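Local coordinates for phospholethanolamine N-methyltransferase 2 (Haemonchus contortus, PDB 4KRI), which probably methylates phosphomonomethylethanolamine with S-adenosylmethionine as donor, in the nematode pathway to phosphocholine, at residues K307-I312 with V322-Y327. Numbering follows the deposited sequence.
Sequences KLFSRI and VLITMY. With 1SH (2-(methylamino)ethyl dihydrogen phosphate), chain E.
F309 and I312 meet V322 and I324 in a buried, wholly apolar helix-on-sheet contact, where helix 305-315 lies against one face of strand 320-329 in the methyltransferase domain. The axes of segments 307-312 and 322-327 approach to 11.2 Å and run roughly antiparallel (147° between their directions). The backbones come closest at I312 and V322, where I312 CG2 rests 3.8 Å from V322 CG2, the two side chains crossing at about a right angle. With CG1 beside its backbone N (chi1 -72°), I312 sends its other branch along the strand, and CD1 comes within 4.2 Å of I324 CD1. That same I324 methyl approaches the F309 ring obliquely, 3.8 Å from CE1. The F309 ring also meets F427 of strand 422-430 at a shallow angle between planes and touches helix 352-362, which helps enclose the cluster. This is the helix-to-strand packing of a Rossmann-like class I methyltransferase, in which strand 320-329 runs parallel to strand 290-296 and antiparallel to strand 422-430. At the strand's far end, Y327 belongs to the substrate pocket. Its OH donates a 2.6 Å hydrogen bond to phosphate oxygen O4 of the bound phosphomonomethylethanolamine, and O4 lies at the edge of the ring, in its plane. Y193, Y341, R345, Y347 and K413 bind the same ligand, while H422 meets the Y327 ring edge-to-face. On the helix, K307 O accepts from both R311 N and S310 OG, the latter at 2.8 Å.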
loop_
_atom_site.group_PDB
_atom_site.type_symbol
_atom_site.label_atom_id
_atom_site.label_comp_id
_atom_site.label_asym_id
_atom_site.label_seq_id
_atom_site.Cartn_x
_atom_site.Cartn_y
_atom_site.Cartn_z
ATOM N N LYS A 307 0.614 -10.091 -14.457
ATOM C CA LYS A 307 1.566 -9.032 -14.150
ATOM C C LYS A 307 2.003 -9.141 -12.697
ATOM O O LYS A 307 3.184 -9.027 -12.400
ATOM C CB LYS A 307 0.969 -7.644 -14.428
ATOM C CG LYS A 307 1.911 -6.497 -14.049
ATOM C CD LYS A 307 1.264 -5.130 -14.196
ATOM C CE LYS A 307 1.250 -4.663 -15.641
ATOM N NZ LYS A 307 1.028 -3.185 -15.743
ATOM N N LEU A 308 1.046 -9.362 -11.802
ATOM C CA LEU A 308 1.352 -9.472 -10.378
ATOM C C LEU A 308 2.316 -10.610 -10.118
ATOM O O LEU A 308 3.301 -10.444 -9.395
ATOM C CB LEU A 308 0.081 -9.704 -9.566
ATOM C CG LEU A 308 0.330 -9.854 -8.065
ATOM C CD1 LEU A 308 0.785 -8.546 -7.447
ATOM C CD2 LEU A 308 -0.936 -10.349 -7.402
ATOM N N PHE A 309 2.033 -11.768 -10.708
ATOM C CA PHE A 309 2.900 -12.928 -10.498
ATOM C C PHE A 309 4.306 -12.724 -11.050
ATOM O O PHE A 309 5.275 -13.176 -10.438
ATOM C CB PHE A 309 2.267 -14.223 -11.051
ATOM C CG PHE A 309 1.269 -14.874 -10.112
ATOM C CD1 PHE A 309 0.536 -14.119 -9.205
ATOM C CD2 PHE A 309 1.078 -16.247 -10.135
ATOM C CE1 PHE A 309 -0.388 -14.719 -8.348
ATOM C CE2 PHE A 309 0.157 -16.856 -9.284
ATOM C CZ PHE A 309 -0.567 -16.091 -8.382
ATOM N N SER A 310 4.437 -12.038 -12.188
ATOM C CA SER A 310 5.771 -11.755 -12.735
ATOM C C SER A 310 6.540 -10.784 -11.838
ATOM O O SER A 310 7.755 -10.914 -11.662
ATOM C CB SER A 310 5.688 -11.194 -14.154
ATOM O OG SER A 310 5.239 -9.852 -14.127
ATOM N N ARG A 311 5.826 -9.817 -11.258
ATOM C CA ARG A 311 6.448 -8.884 -10.322
ATOM C C ARG A 311 6.900 -9.572 -9.029
ATOM O O ARG A 311 7.976 -9.275 -8.490
ATOM C CB ARG A 311 5.483 -7.749 -9.982
ATOM C CG ARG A 311 5.131 -6.851 -11.144
ATOM C CD ARG A 311 5.155 -5.406 -10.667
ATOM N NE ARG A 311 4.867 -4.433 -11.717
ATOM C CZ ARG A 311 5.599 -4.275 -12.815
ATOM N NH1 ARG A 311 6.659 -5.044 -13.029
ATOM N NH2 ARG A 311 5.263 -3.354 -13.711
ATOM N N ILE A 312 6.082 -10.489 -8.534
ATOM C CA ILE A 312 6.444 -11.290 -7.371
ATOM C C ILE A 312 7.664 -12.155 -7.668
ATOM O O ILE A 312 8.606 -12.213 -6.874
ATOM C CB ILE A 312 5.258 -12.181 -6.927
ATOM C CG1 ILE A 312 4.164 -11.328 -6.295
ATOM C CG2 ILE A 312 5.721 -13.288 -5.988
ATOM C CD1 ILE A 312 2.880 -12.090 -6.028
ATOM N N VAL A 322 6.647 -17.887 -2.392
ATOM C CA VAL A 322 5.444 -17.063 -2.392
ATOM C C VAL A 322 4.308 -17.881 -1.796
ATOM O O VAL A 322 4.227 -19.076 -2.029
ATOM C CB VAL A 322 5.099 -16.560 -3.813
ATOM C CG1 VAL A 322 4.972 -17.724 -4.792
ATOM C CG2 VAL A 322 3.809 -15.723 -3.803
ATOM N N LEU A 323 3.474 -17.243 -0.974
ATOM C CA LEU A 323 2.297 -17.883 -0.405
ATOM C C LEU A 323 1.170 -16.871 -0.416
ATOM O O LEU A 323 1.324 -15.754 0.069
ATOM C CB LEU A 323 2.582 -18.381 1.013
ATOM C CG LEU A 323 1.553 -19.326 1.635
ATOM C CD1 LEU A 323 2.210 -20.235 2.660
ATOM C CD2 LEU A 323 0.429 -18.537 2.276
ATOM N N ILE A 324 0.039 -17.258 -1.000
ATOM C CA ILE A 324 -1.103 -16.360 -1.144
ATOM C C ILE A 324 -2.383 -17.102 -0.748
ATOM O O ILE A 324 -2.557 -18.276 -1.092
ATOM C CB ILE A 324 -1.244 -15.893 -2.622
ATOM C CG1 ILE A 324 0.033 -15.184 -3.097
ATOM C CG2 ILE A 324 -2.456 -14.978 -2.814
ATOM C CD1 ILE A 324 0.055 -14.881 -4.596
ATOM N N THR A 325 -3.265 -16.433 -0.011
ATOM C CA THR A 325 -4.643 -16.899 0.118
ATOM C C THR A 325 -5.533 -15.855 -0.530
ATOM O O THR A 325 -5.203 -14.683 -0.529
ATOM C CB THR A 325 -5.085 -17.158 1.584
ATOM O OG1 THR A 325 -5.238 -15.907 2.273
ATOM C CG2 THR A 325 -4.069 -18.038 2.317
ATOM N N MET A 326 -6.660 -16.279 -1.106
ATOM C CA MET A 326 -7.498 -15.325 -1.823
ATOM C C MET A 326 -8.928 -15.824 -1.900
ATOM O O MET A 326 -9.163 -17.028 -1.841
ATOM C CB MET A 326 -6.952 -15.125 -3.244
ATOM C CG MET A 326 -7.038 -16.388 -4.085
ATOM S SD MET A 326 -6.019 -16.477 -5.588
ATOM C CE MET A 326 -4.903 -17.803 -5.114
ATOM N N TYR A 327 -9.883 -14.910 -2.041
ATOM C CA TYR A 327 -11.222 -15.322 -2.472
ATOM C C TYR A 327 -11.076 -15.808 -3.907
ATOM O O TYR A 327 -10.352 -15.190 -4.694
ATOM C CB TYR A 327 -12.201 -14.138 -2.443
ATOM C CG TYR A 327 -12.689 -13.691 -1.070
ATOM C CD1 TYR A 327 -12.290 -14.338 0.092
ATOM C CD2 TYR A 327 -13.573 -12.615 -0.949
ATOM C CE1 TYR A 327 -12.750 -13.912 1.349
ATOM C CE2 TYR A 327 -14.052 -12.199 0.294
ATOM C CZ TYR A 327 -13.636 -12.848 1.435
ATOM O OH TYR A 327 -14.111 -12.423 2.663
HETATM O O4 1SH E . -15.987 -10.655 2.650
HETATM P P1 1SH E . -15.935 -9.231 2.105
HETATM O O1 1SH E . -16.275 -9.173 0.668
HETATM O O3 1SH E . -16.928 -8.326 2.929
HETATM O O2 1SH E . -14.453 -8.695 2.259
HETATM C C1 1SH E . -13.867 -8.768 3.452
HETATM C C2 1SH E . -12.379 -8.446 3.484
HETATM N N1 1SH E . -11.497 -9.349 2.798
HETATM C C3 1SH E . -10.200 -8.778 2.810
#